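Local coordinates for putative alpha-ketoglutarate-dependent taurine dioxygenase (Burkholderia xenovorans, PDB 5HSX), which probably acts as an iron- and 2-oxoglutarate-dependent dioxygenase of the TauD/TfdA family, its substrate not established, at residues 56-61 / 154-159; 37-42 / 69-74; 172-177 / 302-307. All coordinates share one frame; numbering follows the deposited sequence.

Interaction 1. Residues 56-61 / 154-159; sequences KWRVVF and NLVAAY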
ATOM      1  N   LYS B  56     -19.959  -5.944  -2.805  1.00 21.29           N
ATOM      2  CA  LYS B  56     -19.542  -5.092  -3.914  1.00 23.00           C
ATOM      3  C   LYS B  56     -18.139  -4.527  -3.717  1.00 23.60           C
ATOM      4  O   LYS B  56     -17.353  -4.455  -4.672  1.00 23.49           O
ATOM      5  CB  LYS B  56     -20.540  -3.949  -4.081  1.00 25.41           C
ATOM      6  CG  LYS B  56     -20.182  -2.964  -5.183  1.00 28.58           C
ATOM      7  CD  LYS B  56     -21.249  -1.879  -5.252  1.00 31.99           C
ATOM      8  CE  LYS B  56     -20.980  -0.872  -6.347  1.00 31.95           C
ATOM      9  NZ  LYS B  56     -22.065   0.142  -6.344  1.00 40.73           N
ATOM     10  N   TRP B  57     -17.808  -4.113  -2.500  1.00 21.60           N
ATOM     11  CA  TRP B  57     -16.544  -3.429  -2.238  1.00 18.84           C
ATOM     12  C   TRP B  57     -15.513  -4.307  -1.537  1.00 23.35           C
ATOM     13  O   TRP B  57     -14.388  -3.844  -1.300  1.00 19.71           O
ATOM     14  CB  TRP B  57     -16.813  -2.144  -1.436  1.00 19.13           C
ATOM     15  CG  TRP B  57     -17.489  -1.115  -2.315  1.00 22.12           C
ATOM     16  CD1 TRP B  57     -18.805  -0.732  -2.293  1.00 30.09           C
ATOM     17  CD2 TRP B  57     -16.879  -0.393  -3.395  1.00 23.90           C
ATOM     18  NE1 TRP B  57     -19.037   0.206  -3.278  1.00 26.11           N
ATOM     19  CE2 TRP B  57     -17.875   0.425  -3.970  1.00 27.22           C
ATOM     20  CE3 TRP B  57     -15.579  -0.344  -3.916  1.00 23.21           C
ATOM     21  CZ2 TRP B  57     -17.617   1.275  -5.052  1.00 30.48           C
ATOM     22  CZ3 TRP B  57     -15.318   0.501  -4.987  1.00 26.00           C
ATOM     23  CH2 TRP B  57     -16.336   1.301  -5.544  1.00 26.27           C
ATOM     24  N   ARG B  58     -15.870  -5.558  -1.207  1.00 21.84           N
ATOM     25  CA  ARG B  58     -14.966  -6.593  -0.695  1.00 18.59           C
ATOM     26  C   ARG B  58     -14.599  -6.413   0.775  1.00 21.87           C
ATOM     27  O   ARG B  58     -14.467  -7.405   1.502  1.00 20.99           O
ATOM     28  CB  ARG B  58     -13.668  -6.682  -1.499  1.00 15.94           C
ATOM     29  CG  ARG B  58     -13.813  -6.660  -3.011  1.00 19.20           C
ATOM     30  CD  ARG B  58     -14.836  -7.656  -3.515  1.00 26.37           C
ATOM     31  NE  ARG B  58     -14.997  -7.485  -4.956  1.00 23.56           N
ATOM     32  CZ  ARG B  58     -15.711  -8.289  -5.735  1.00 24.50           C
ATOM     33  NH1 ARG B  58     -16.328  -9.343  -5.225  1.00 21.20           N
ATOM     34  NH2 ARG B  58     -15.796  -8.035  -7.033  1.00 23.98           N
ATOM     35  N   VAL B  59     -14.372  -5.177   1.208  1.00 21.08           N
ATOM     36  CA  VAL B  59     -14.157  -4.861   2.617  1.00 19.77           C
ATOM     37  C   VAL B  59     -14.838  -3.530   2.907  1.00 20.44           C
ATOM     38  O   VAL B  59     -14.700  -2.576   2.136  1.00 21.21           O
ATOM     39  CB  VAL B  59     -12.660  -4.807   3.001  1.00 18.26           C
ATOM     40  CG1 VAL B  59     -11.858  -3.802   2.111  1.00 17.85           C
ATOM     41  CG2 VAL B  59     -12.508  -4.449   4.480  1.00 18.90           C
ATOM     42  N   VAL B  60     -15.595  -3.468   3.998  1.00 19.38           N
ATOM     43  CA  VAL B  60     -16.258  -2.236   4.389  1.00 21.60           C
ATOM     44  C   VAL B  60     -15.793  -1.856   5.788  1.00 23.06           C
ATOM     45  O   VAL B  60     -15.435  -2.713   6.607  1.00 23.22           O
ATOM     46  CB  VAL B  60     -17.796  -2.344   4.311  1.00 21.94           C
ATOM     47  CG1 VAL B  60     -18.226  -2.573   2.855  1.00 20.75           C
ATOM     48  CG2 VAL B  60     -18.329  -3.470   5.208  1.00 27.83           C
ATOM     49  N   PHE B  61     -15.783  -0.551   6.054  1.00 22.00           N
ATOM     50  CA  PHE B  61     -15.232  -0.017   7.293  1.00 19.54           C
ATOM     51  C   PHE B  61     -16.256   0.857   8.005  1.00 26.74           C
ATOM     52  O   PHE B  61     -17.016   1.590   7.366  1.00 27.78           O
ATOM     53  CB  PHE B  61     -13.960   0.806   7.029  1.00 20.42           C
ATOM     54  CG  PHE B  61     -12.892   0.061   6.283  1.00 21.04           C
ATOM     55  CD1 PHE B  61     -12.076  -0.852   6.939  1.00 21.15           C
ATOM     56  CD2 PHE B  61     -12.695   0.281   4.928  1.00 22.44           C
ATOM     57  CE1 PHE B  61     -11.078  -1.533   6.254  1.00 21.92           C
ATOM     58  CE2 PHE B  61     -11.698  -0.393   4.233  1.00 21.39           C
ATOM     59  CZ  PHE B  61     -10.884  -1.303   4.898  1.00 23.12           C
ATOM     60  N   ASN B 154      -7.991  -7.148  -3.832  1.00 15.68           N
ATOM     61  CA  ASN B 154      -9.219  -7.634  -4.458  1.00 15.55           C
ATOM     62  C   ASN B 154      -8.856  -8.797  -5.380  1.00 18.03           C
ATOM     63  O   ASN B 154      -8.335  -8.590  -6.476  1.00 18.49           O
ATOM     64  CB  ASN B 154      -9.883  -6.484  -5.213  1.00 17.26           C
ATOM     65  CG  ASN B 154     -11.160  -6.883  -5.907  1.00 21.04           C
ATOM     66  OD1 ASN B 154     -11.422  -8.063  -6.139  1.00 17.63           O
ATOM     67  ND2 ASN B 154     -11.963  -5.890  -6.261  1.00 18.93           N
ATOM     68  N   LEU B 155      -9.146 -10.030  -4.941  1.00 14.25           N
ATOM     69  CA  LEU B 155      -8.778 -11.211  -5.723  1.00 18.87           C
ATOM     70  C   LEU B 155      -9.649 -11.391  -6.961  1.00 18.05           C
ATOM     71  O   LEU B 155      -9.256 -12.116  -7.883  1.00 17.74           O
ATOM     72  CB  LEU B 155      -8.869 -12.464  -4.850  1.00 17.00           C
ATOM     73  CG  LEU B 155      -7.947 -12.417  -3.615  1.00 20.22           C
ATOM     74  CD1 LEU B 155      -8.087 -13.716  -2.823  1.00 25.57           C
ATOM     75  CD2 LEU B 155      -6.526 -12.200  -4.032  1.00 20.49           C
ATOM     76  N   VAL B 156     -10.821 -10.767  -6.994  1.00 16.18           N
ATOM     77  CA  VAL B 156     -11.679 -10.865  -8.173  1.00 17.04           C
ATOM     78  C   VAL B 156     -11.152  -9.958  -9.276  1.00 17.94           C
ATOM     79  O   VAL B 156     -10.990 -10.375 -10.432  1.00 18.68           O
ATOM     80  CB  VAL B 156     -13.131 -10.518  -7.806  1.00 18.36           C
ATOM     81  CG1 VAL B 156     -13.977 -10.385  -9.070  1.00 23.13           C
ATOM     82  CG2 VAL B 156     -13.726 -11.593  -6.874  1.00 15.86           C
ATOM     83  N   ALA B 157     -10.854  -8.706  -8.922  1.00 18.25           N
ATOM     84  CA  ALA B 157     -10.181  -7.808  -9.858  1.00 18.98           C
ATOM     85  C   ALA B 157      -8.880  -8.420 -10.365  1.00 16.97           C
ATOM     86  O   ALA B 157      -8.577  -8.352 -11.567  1.00 17.51           O
ATOM     87  CB  ALA B 157      -9.921  -6.455  -9.191  1.00 19.14           C
ATOM     88  N   ALA B 158      -8.092  -9.023  -9.463  1.00 16.92           N
ATOM     89  CA  ALA B 158      -6.827  -9.619  -9.880  1.00 19.71           C
ATOM     90  C   ALA B 158      -7.052 -10.736 -10.896  1.00 15.64           C
ATOM     91  O   ALA B 158      -6.365 -10.800 -11.921  1.00 15.51           O
ATOM     92  CB  ALA B 158      -6.057 -10.139  -8.666  1.00 17.67           C
ATOM     93  N   TYR B 159      -8.022 -11.622 -10.637  1.00 14.45           N
ATOM     94  CA  TYR B 159      -8.340 -12.658 -11.620  1.00 14.76           C
ATOM     95  C   TYR B 159      -8.688 -12.043 -12.966  1.00 18.38           C
ATOM     96  O   TYR B 159      -8.195 -12.483 -14.012  1.00 16.50           O
ATOM     97  CB  TYR B 159      -9.500 -13.539 -11.134  1.00 13.54           C
ATOM     98  CG  TYR B 159      -9.987 -14.535 -12.190  1.00 17.74           C
ATOM     99  CD1 TYR B 159      -9.324 -15.745 -12.386  1.00 18.57           C
ATOM    100  CD2 TYR B 159     -11.090 -14.254 -12.999  1.00 20.42           C
ATOM    101  CE1 TYR B 159      -9.745 -16.658 -13.352  1.00 17.76           C
ATOM    102  CE2 TYR B 159     -11.523 -15.166 -13.971  1.00 23.10           C
ATOM    103  CZ  TYR B 159     -10.848 -16.367 -14.132  1.00 20.44           C
ATOM    104  OH  TYR B 159     -11.257 -17.273 -15.086  1.00 18.43           O
TER
HETATM  105  O   HOH W   1     -14.018  -6.078  -8.474  1.00 22.65           O
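The guanidinium of Arg58 carries Val156 over one face, with Val156 CB 3.7 Å above the plane and displaced toward the rim. At its edge, in the plane, sits a water. The amide of Asn154 meets the Arg58 side chain obliquely, its plane turned 61° from the guanidinium. Asn154 ND2 comes 3.7 Å from Arg58 NE, with no direct hydrogen bond. The water joins the two instead, accepting from Arg58 NH2 at 3.0 Å and from Asn154 ND2 at 3.0 Å. Asn154 ND2 also donates to the carbonyl of His28, and Arg58 NH2 forms a salt bridge with Glu215. Asn154 is the N-cap of helix 155-161. With CG anti to the backbone N (chi1 180°), its amide turns back over the helix start. Asn154 OD1 accepts from Ala157 N at 2.9 Å, from above the carbonyl plane, and more weakly from Val156 N. The contact is buried. Arg58 has positive phi and links helix 44-57 to strand 59-62, the latter set between strands 31-34 and 263-267. In the second segment, Asn154 ends strand 150-154 of the second sheet, and Val156 also packs on Ala217 of strand 216-218.

Interaction 2. Residues 37-42 / 69-74; sequences DLTQKL and HEQHVA. With EDO (1,2-ethanediol), chain S.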
ATOM      1  N   ASP B  37     -25.618   2.460  13.751  1.00 43.38           N
ATOM      2  CA  ASP B  37     -25.164   2.389  15.140  1.00 37.45           C
ATOM      3  C   ASP B  37     -25.018   0.911  15.493  1.00 37.64           C
ATOM      4  O   ASP B  37     -26.007   0.221  15.750  1.00 37.75           O
ATOM      5  CB  ASP B  37     -26.137   3.112  16.067  1.00 40.20           C
ATOM      6  CG  ASP B  37     -25.727   3.044  17.536  1.00 42.67           C
ATOM      7  OD1 ASP B  37     -26.494   3.546  18.384  1.00 49.09           O
ATOM      8  OD2 ASP B  37     -24.657   2.487  17.856  1.00 43.08           O
ATOM      9  N   LEU B  38     -23.772   0.429  15.516  1.00 31.59           N
ATOM     10  CA  LEU B  38     -23.528  -0.997  15.686  1.00 31.69           C
ATOM     11  C   LEU B  38     -23.766  -1.481  17.113  1.00 33.96           C
ATOM     12  O   LEU B  38     -23.699  -2.692  17.350  1.00 36.89           O
ATOM     13  CB  LEU B  38     -22.103  -1.347  15.242  1.00 34.17           C
ATOM     14  CG  LEU B  38     -21.925  -1.693  13.756  1.00 36.63           C
ATOM     15  CD1 LEU B  38     -22.578  -0.657  12.861  1.00 40.41           C
ATOM     16  CD2 LEU B  38     -20.461  -1.878  13.375  1.00 33.98           C
ATOM     17  N   THR B  39     -24.038  -0.584  18.066  1.00 35.25           N
ATOM     18  CA  THR B  39     -24.425  -1.040  19.396  1.00 34.81           C
ATOM     19  C   THR B  39     -25.863  -1.532  19.432  1.00 39.39           C
ATOM     20  O   THR B  39     -26.249  -2.206  20.391  1.00 42.06           O
ATOM     21  CB  THR B  39     -24.250   0.068  20.443  1.00 35.81           C
ATOM     22  OG1 THR B  39     -25.202   1.116  20.215  1.00 36.25           O
ATOM     23  CG2 THR B  39     -22.837   0.641  20.404  1.00 39.65           C
ATOM     24  N   GLN B  40     -26.652  -1.216  18.408  1.00 40.91           N
ATOM     25  CA  GLN B  40     -28.064  -1.560  18.351  1.00 42.35           C
ATOM     26  C   GLN B  40     -28.288  -2.729  17.403  1.00 39.43           C
ATOM     27  O   GLN B  40     -27.512  -2.950  16.471  1.00 37.48           O
ATOM     28  CB  GLN B  40     -28.896  -0.364  17.880  1.00 39.54           C
ATOM     29  CG  GLN B  40     -28.768   0.868  18.748  1.00 48.94           C
ATOM     30  CD  GLN B  40     -29.111   0.586  20.192  1.00 63.00           C
ATOM     31  OE1 GLN B  40     -30.245   0.232  20.516  1.00 69.96           O
ATOM     32  NE2 GLN B  40     -28.126   0.731  21.071  1.00 69.19           N
ATOM     33  N   LYS B  41     -29.365  -3.474  17.646  1.00 39.68           N
ATOM     34  CA  LYS B  41     -29.816  -4.447  16.660  1.00 43.21           C
ATOM     35  C   LYS B  41     -30.273  -3.713  15.407  1.00 43.26           C
ATOM     36  O   LYS B  41     -30.925  -2.669  15.486  1.00 47.78           O
ATOM     37  CB  LYS B  41     -30.953  -5.298  17.227  1.00 45.42           C
ATOM     38  N   LEU B  42     -29.915  -4.248  14.243  1.00 39.20           N
ATOM     39  CA  LEU B  42     -30.176  -3.571  12.981  1.00 39.26           C
ATOM     40  C   LEU B  42     -31.456  -4.085  12.333  1.00 43.24           C
ATOM     41  O   LEU B  42     -31.845  -5.243  12.510  1.00 41.18           O
ATOM     42  CB  LEU B  42     -29.008  -3.751  12.011  1.00 36.90           C
ATOM     43  CG  LEU B  42     -27.646  -3.254  12.489  1.00 38.48           C
ATOM     44  CD1 LEU B  42     -26.642  -3.303  11.348  1.00 40.28           C
ATOM     45  CD2 LEU B  42     -27.752  -1.853  13.072  1.00 42.62           C
ATOM     46  N   HIS B  69     -17.906  -6.830  23.767  1.00 30.12           N
ATOM     47  CA  HIS B  69     -17.809  -8.140  23.126  1.00 29.38           C
ATOM     48  C   HIS B  69     -19.189  -8.654  22.733  1.00 30.59           C
ATOM     49  O   HIS B  69     -19.365  -9.229  21.650  1.00 31.33           O
ATOM     50  CB  HIS B  69     -17.126  -9.151  24.055  1.00 35.34           C
ATOM     51  CG  HIS B  69     -15.664  -8.901  24.269  1.00 36.69           C
ATOM     52  ND1 HIS B  69     -14.852  -8.336  23.308  1.00 33.31           N
ATOM     53  CD2 HIS B  69     -14.865  -9.160  25.332  1.00 34.86           C
ATOM     54  CE1 HIS B  69     -13.620  -8.246  23.775  1.00 35.11           C
ATOM     55  NE2 HIS B  69     -13.599  -8.737  25.001  1.00 33.53           N
ATOM     56  N   GLU B  70     -20.184  -8.447  23.601  1.00 31.85           N
ATOM     57  CA  GLU B  70     -21.539  -8.892  23.290  1.00 34.04           C
ATOM     58  C   GLU B  70     -22.100  -8.167  22.075  1.00 33.71           C
ATOM     59  O   GLU B  70     -22.743  -8.786  21.218  1.00 32.04           O
ATOM     60  CB  GLU B  70     -22.461  -8.691  24.495  1.00 41.99           C
ATOM     61  CG  GLU B  70     -22.229  -9.665  25.637  1.00 56.80           C
ATOM     62  CD  GLU B  70     -21.124  -9.222  26.585  1.00 69.43           C
ATOM     63  OE1 GLU B  70     -20.357  -8.292  26.239  1.00 67.67           O
ATOM     64  OE2 GLU B  70     -21.032  -9.803  27.687  1.00 74.52           O
ATOM     65  N   GLN B  71     -21.876  -6.853  21.984  1.00 35.01           N
ATOM     66  CA  GLN B  71     -22.383  -6.109  20.835  1.00 35.90           C
ATOM     67  C   GLN B  71     -21.664  -6.517  19.557  1.00 30.96           C
ATOM     68  O   GLN B  71     -22.283  -6.603  18.492  1.00 29.48           O
ATOM     69  CB  GLN B  71     -22.250  -4.607  21.083  1.00 31.73           C
ATOM     70  CG  GLN B  71     -23.253  -4.079  22.106  1.00 36.14           C
ATOM     71  CD  GLN B  71     -22.834  -2.743  22.707  1.00 39.95           C
ATOM     72  OE1 GLN B  71     -21.677  -2.330  22.596  1.00 36.28           O
ATOM     73  NE2 GLN B  71     -23.780  -2.065  23.354  1.00 38.90           N
ATOM     74  N   HIS B  72     -20.359  -6.781  19.651  1.00 26.57           N
ATOM     75  CA  HIS B  72     -19.591  -7.250  18.502  1.00 28.67           C
ATOM     76  C   HIS B  72     -20.133  -8.588  18.000  1.00 28.00           C
ATOM     77  O   HIS B  72     -20.331  -8.784  16.794  1.00 27.70           O
ATOM     78  CB  HIS B  72     -18.114  -7.343  18.915  1.00 28.32           C
ATOM     79  CG  HIS B  72     -17.164  -7.699  17.812  1.00 26.12           C
ATOM     80  ND1 HIS B  72     -15.795  -7.696  17.997  1.00 26.44           N
ATOM     81  CD2 HIS B  72     -17.368  -8.069  16.525  1.00 24.46           C
ATOM     82  CE1 HIS B  72     -15.199  -8.047  16.873  1.00 26.55           C
ATOM     83  NE2 HIS B  72     -16.130  -8.281  15.964  1.00 25.32           N
ATOM     84  N   VAL B  73     -20.394  -9.519  18.918  1.00 27.28           N
ATOM     85  CA  VAL B  73     -20.953 -10.810  18.522  1.00 28.53           C
ATOM     86  C   VAL B  73     -22.349 -10.629  17.944  1.00 30.82           C
ATOM     87  O   VAL B  73     -22.696 -11.233  16.919  1.00 28.48           O
ATOM     88  CB  VAL B  73     -20.954 -11.785  19.717  1.00 28.03           C
ATOM     89  CG1 VAL B  73     -21.794 -13.031  19.405  1.00 30.63           C
ATOM     90  CG2 VAL B  73     -19.522 -12.172  20.077  1.00 27.19           C
ATOM     91  N   ALA B  74     -23.173  -9.792  18.585  1.00 30.49           N
ATOM     92  CA  ALA B  74     -24.541  -9.593  18.110  1.00 32.16           C
ATOM     93  C   ALA B  74     -24.564  -8.998  16.708  1.00 32.18           C
ATOM     94  O   ALA B  74     -25.376  -9.402  15.866  1.00 32.86           O
ATOM     95  CB  ALA B  74     -25.318  -8.706  19.083  1.00 34.94           C
TER
HETATM   96  C1  EDO S 407     -16.954  -5.914  26.764  1.00 60.44           C
HETATM   97  O1  EDO S 407     -17.574  -7.099  27.284  1.00 68.45           O
HETATM   98  C2  EDO S 407     -15.468  -6.160  26.544  1.00 62.30           C
HETATM   99  O2  EDO S 407     -14.942  -5.209  25.614  1.00 60.33           O
HETATM  100  O   HOH W   2     -24.554  -5.040  18.204  1.00 32.56           O
HETATM  101  O   HOH W   3     -26.775  -3.488  23.432  1.00 56.94           O
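Thr39 and Gln71 lie side by side across this contact, their side chains pointing the same way. The first segment starts at Asp37, which opens a type I beta turn to Gln40. Asp37 OD2 accepts from Thr39 N at 3.1 Å, an Asx turn, and from Thr39 OG1 at 2.8 Å. Both donors come from the same face of the carboxylate. Next, Leu38 gives its carbonyl to the contact: one water lies 2.6 Å from Leu38 O and 2.8 Å from Gln71 O. Thr39 follows, with OG1 between the backbone N and the carbonyl carbon (chi1 68°), a setting that lets it reach Asp37. Thr39 CB then touches Gln71 NE2 at 3.6 Å, and Thr39 CG2 faces Gln71 OE1. That oxygen accepts from Thr68 N just before the helix, which helps fix the amide. Gln40 NE2 donates to Thr39 OG1 at 3.1 Å, the oxygen lying close to the Gln40 amide plane. Further on, Leu42 packs on Phe75 of helix 69-77 and on Ile47 and Ile50 of helix 44-57. The loop after strand 31-34 thus rests against the first turns of helix 69-77, just before the chain enters helix 44-57.

Interaction 3. Residues 172-177 / 302-307; sequences GLRGIH and DGTQSV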
ATOM      1  N   GLY B 172      -8.233 -24.275 -14.398  1.00 22.13           N
ATOM      2  CA  GLY B 172      -8.126 -25.713 -14.258  1.00 26.04           C
ATOM      3  C   GLY B 172      -7.158 -26.204 -13.204  1.00 29.72           C
ATOM      4  O   GLY B 172      -7.003 -27.421 -13.050  1.00 30.36           O
ATOM      5  N   LEU B 173      -6.507 -25.311 -12.464  1.00 17.98           N
ATOM      6  CA  LEU B 173      -5.454 -25.698 -11.533  1.00 18.19           C
ATOM      7  C   LEU B 173      -5.972 -25.804 -10.105  1.00 18.02           C
ATOM      8  O   LEU B 173      -6.924 -25.122  -9.717  1.00 20.02           O
ATOM      9  CB  LEU B 173      -4.303 -24.689 -11.580  1.00 17.69           C
ATOM     10  CG  LEU B 173      -3.599 -24.572 -12.936  1.00 22.29           C
ATOM     11  CD1 LEU B 173      -2.475 -23.545 -12.870  1.00 20.12           C
ATOM     12  CD2 LEU B 173      -3.066 -25.929 -13.380  1.00 26.58           C
ATOM     13  N   ARG B 174      -5.325 -26.681  -9.331  1.00 18.59           N
ATOM     14  CA  ARG B 174      -5.582 -26.877  -7.912  1.00 17.00           C
ATOM     15  C   ARG B 174      -4.305 -26.608  -7.127  1.00 18.35           C
ATOM     16  O   ARG B 174      -3.196 -26.771  -7.649  1.00 20.68           O
ATOM     17  CB  ARG B 174      -6.054 -28.301  -7.630  1.00 17.06           C
ATOM     18  CG  ARG B 174      -7.121 -28.778  -8.594  1.00 21.94           C
ATOM     19  CD  ARG B 174      -8.483 -28.343  -8.130  1.00 29.24           C
ATOM     20  NE  ARG B 174      -8.926 -29.133  -6.983  1.00 33.53           N
ATOM     21  CZ  ARG B 174     -10.086 -28.955  -6.359  1.00 35.14           C
ATOM     22  NH1 ARG B 174     -10.925 -28.010  -6.769  1.00 26.13           N
ATOM     23  NH2 ARG B 174     -10.402 -29.718  -5.321  1.00 28.69           N
ATOM     24  N   GLY B 175      -4.469 -26.203  -5.869  1.00 17.15           N
ATOM     25  CA  GLY B 175      -3.339 -25.838  -5.035  1.00 17.06           C
ATOM     26  C   GLY B 175      -3.439 -26.445  -3.649  1.00 19.41           C
ATOM     27  O   GLY B 175      -4.525 -26.591  -3.087  1.00 20.97           O
ATOM     28  N   ILE B 176      -2.277 -26.788  -3.094  1.00 20.21           N
ATOM     29  CA  ILE B 176      -2.192 -27.336  -1.745  1.00 20.80           C
ATOM     30  C   ILE B 176      -1.912 -26.197  -0.772  1.00 24.64           C
ATOM     31  O   ILE B 176      -0.895 -25.508  -0.896  1.00 20.68           O
ATOM     32  CB  ILE B 176      -1.103 -28.414  -1.649  1.00 20.36           C
ATOM     33  CG1 ILE B 176      -1.349 -29.528  -2.674  1.00 22.15           C
ATOM     34  CG2 ILE B 176      -1.015 -28.947  -0.205  1.00 21.42           C
ATOM     35  CD1 ILE B 176      -2.672 -30.279  -2.489  1.00 25.38           C
ATOM     36  N   HIS B 177      -2.796 -26.020   0.209  1.00 19.66           N
ATOM     37  CA  HIS B 177      -2.612 -25.051   1.285  1.00 21.21           C
ATOM     38  C   HIS B 177      -2.253 -25.789   2.570  1.00 26.80           C
ATOM     39  O   HIS B 177      -2.876 -26.806   2.901  1.00 23.70           O
ATOM     40  CB  HIS B 177      -3.880 -24.221   1.515  1.00 19.88           C
ATOM     41  CG  HIS B 177      -4.333 -23.434   0.318  1.00 20.44           C
ATOM     42  ND1 HIS B 177      -4.583 -22.079   0.375  1.00 22.22           N
ATOM     43  CD2 HIS B 177      -4.594 -23.810  -0.958  1.00 19.19           C
ATOM     44  CE1 HIS B 177      -4.969 -21.651  -0.814  1.00 20.03           C
ATOM     45  NE2 HIS B 177      -4.991 -22.684  -1.641  1.00 18.61           N
ATOM     46  N   ASP B 302     -14.827 -25.668 -12.648  1.00 24.83           N
ATOM     47  CA  ASP B 302     -15.352 -26.942 -13.139  1.00 30.61           C
ATOM     48  C   ASP B 302     -16.280 -27.632 -12.141  1.00 31.11           C
ATOM     49  O   ASP B 302     -16.720 -28.761 -12.399  1.00 30.61           O
ATOM     50  CB  ASP B 302     -14.198 -27.888 -13.522  1.00 38.91           C
ATOM     51  CG  ASP B 302     -13.414 -28.405 -12.312  1.00 37.74           C
ATOM     52  OD1 ASP B 302     -13.650 -27.937 -11.185  1.00 33.31           O
ATOM     53  OD2 ASP B 302     -12.530 -29.268 -12.499  1.00 46.30           O
ATOM     54  N   GLY B 303     -16.598 -26.988 -11.021  1.00 27.27           N
ATOM     55  CA  GLY B 303     -17.499 -27.570 -10.044  1.00 29.42           C
ATOM     56  C   GLY B 303     -16.846 -28.445  -8.994  1.00 30.61           C
ATOM     57  O   GLY B 303     -17.544 -28.921  -8.094  1.00 34.14           O
ATOM     58  N   THR B 304     -15.537 -28.669  -9.073  1.00 28.91           N
ATOM     59  CA  THR B 304     -14.850 -29.535  -8.119  1.00 33.77           C
ATOM     60  C   THR B 304     -14.684 -28.813  -6.785  1.00 28.35           C
ATOM     61  O   THR B 304     -14.080 -27.736  -6.728  1.00 29.44           O
ATOM     62  CB  THR B 304     -13.483 -29.960  -8.659  1.00 39.52           C
ATOM     63  OG1 THR B 304     -13.629 -30.486  -9.980  1.00 44.01           O
ATOM     64  CG2 THR B 304     -12.877 -31.040  -7.762  1.00 38.53           C
ATOM     65  N   GLN B 305     -15.205 -29.415  -5.717  1.00 23.93           N
ATOM     66  CA  GLN B 305     -15.021 -28.880  -4.373  1.00 22.40           C
ATOM     67  C   GLN B 305     -13.604 -29.119  -3.886  1.00 24.93           C
ATOM     68  O   GLN B 305     -12.932 -30.064  -4.310  1.00 22.45           O
ATOM     69  CB  GLN B 305     -15.963 -29.561  -3.379  1.00 27.07           C
ATOM     70  CG  GLN B 305     -17.394 -29.147  -3.436  1.00 32.79           C
ATOM     71  CD  GLN B 305     -18.208 -29.881  -2.386  1.00 37.34           C
ATOM     72  OE1 GLN B 305     -18.242 -31.112  -2.361  1.00 44.80           O
ATOM     73  NE2 GLN B 305     -18.844 -29.132  -1.502  1.00 38.98           N
ATOM     74  N   SER B 306     -13.176 -28.268  -2.948  1.00 22.58           N
ATOM     75  CA  SER B 306     -11.952 -28.475  -2.187  1.00 23.63           C
ATOM     76  C   SER B 306     -11.990 -29.817  -1.453  1.00 23.47           C
ATOM     77  O   SER B 306     -13.056 -30.370  -1.160  1.00 24.68           O
ATOM     78  CB  SER B 306     -11.760 -27.335  -1.181  1.00 24.22           C
ATOM     79  OG  SER B 306     -11.795 -26.075  -1.837  1.00 22.60           O
ATOM     80  N   VAL B 307     -10.804 -30.349  -1.157  1.00 28.70           N
ATOM     81  CA  VAL B 307     -10.658 -31.662  -0.544  1.00 30.11           C
ATOM     82  C   VAL B 307      -9.709 -31.544   0.640  1.00 31.58           C
ATOM     83  O   VAL B 307      -8.574 -31.090   0.482  1.00 30.88           O
ATOM     84  CB  VAL B 307     -10.126 -32.713  -1.540  1.00 33.71           C
ATOM     85  CG1 VAL B 307      -9.969 -34.071  -0.849  1.00 39.50           C
ATOM     86  CG2 VAL B 307     -11.040 -32.822  -2.738  1.00 41.32           C
TER
HETATM   87  O   HOH W   4      -9.843 -28.419 -11.317  1.00 46.75           O
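The backbones of 172-177 and 302-307 stay apart, with Arg174 CA and Ser306 CA, the nearest pair, 8.7 Å from each other. Arg174 spans the gap. Its chain bends at chi2 (-85°) and again at chi3 (-74°), which brings the guanidinium onto two successive carbonyls. Arg174 NH2 donates to Gln305 O at 2.7 Å, with that oxygen close to the guanidinium plane. Arg174 NH1 donates to Thr304 O at 3.2 Å, a more bent bond to an oxygen tilted from the plane. Both nitrogens approach from above the carbonyl planes. Thr304 CG2 lies over one guanidinium face, 3.4 Å above the plane and offset toward its rim. Val307 CG2 sits at the edge, 4.1 Å from Arg174 NH2. Arg174 NE makes a salt bridge with Glu203, so the guanidinium is held by a carboxylate as well as by the two carbonyls. Within the loop, Asp302 OD1 accepts from Thr304 N at 2.9 Å. This is an Asx turn, with Gly303 at positive phi in its middle. The contact is a case of arginine tying a loop to a strand through main-chain oxygens: it fastens the loop before strand 307-310 to strand 174-179, in the antiparallel sheet where both strands pair with 200-209.

Overall arrangement
The three contacts join separate parts of one fold, and none touches another. Interactions 1 and 2 alternate along the chain. Their centres are 25 Å apart, but their nearest atoms come to about 7 Å, and strand 59-62 leads on to helix 69-77. Interaction 3 follows in series, its centre 21 Å from that of interaction 1. Interactions 2 and 3 lie on opposite sides of the chain's centre, their centres 37 Å apart. Interaction 1, buried, has its centre 10 Å from the chain centre. The metal site, occupied here by sodium, is formed by His123, Asp125, His273 and Asn323. None of these residues belongs to the contacts, although strand 150-154, ended by Asn154, pairs with 271-274, which carries His273.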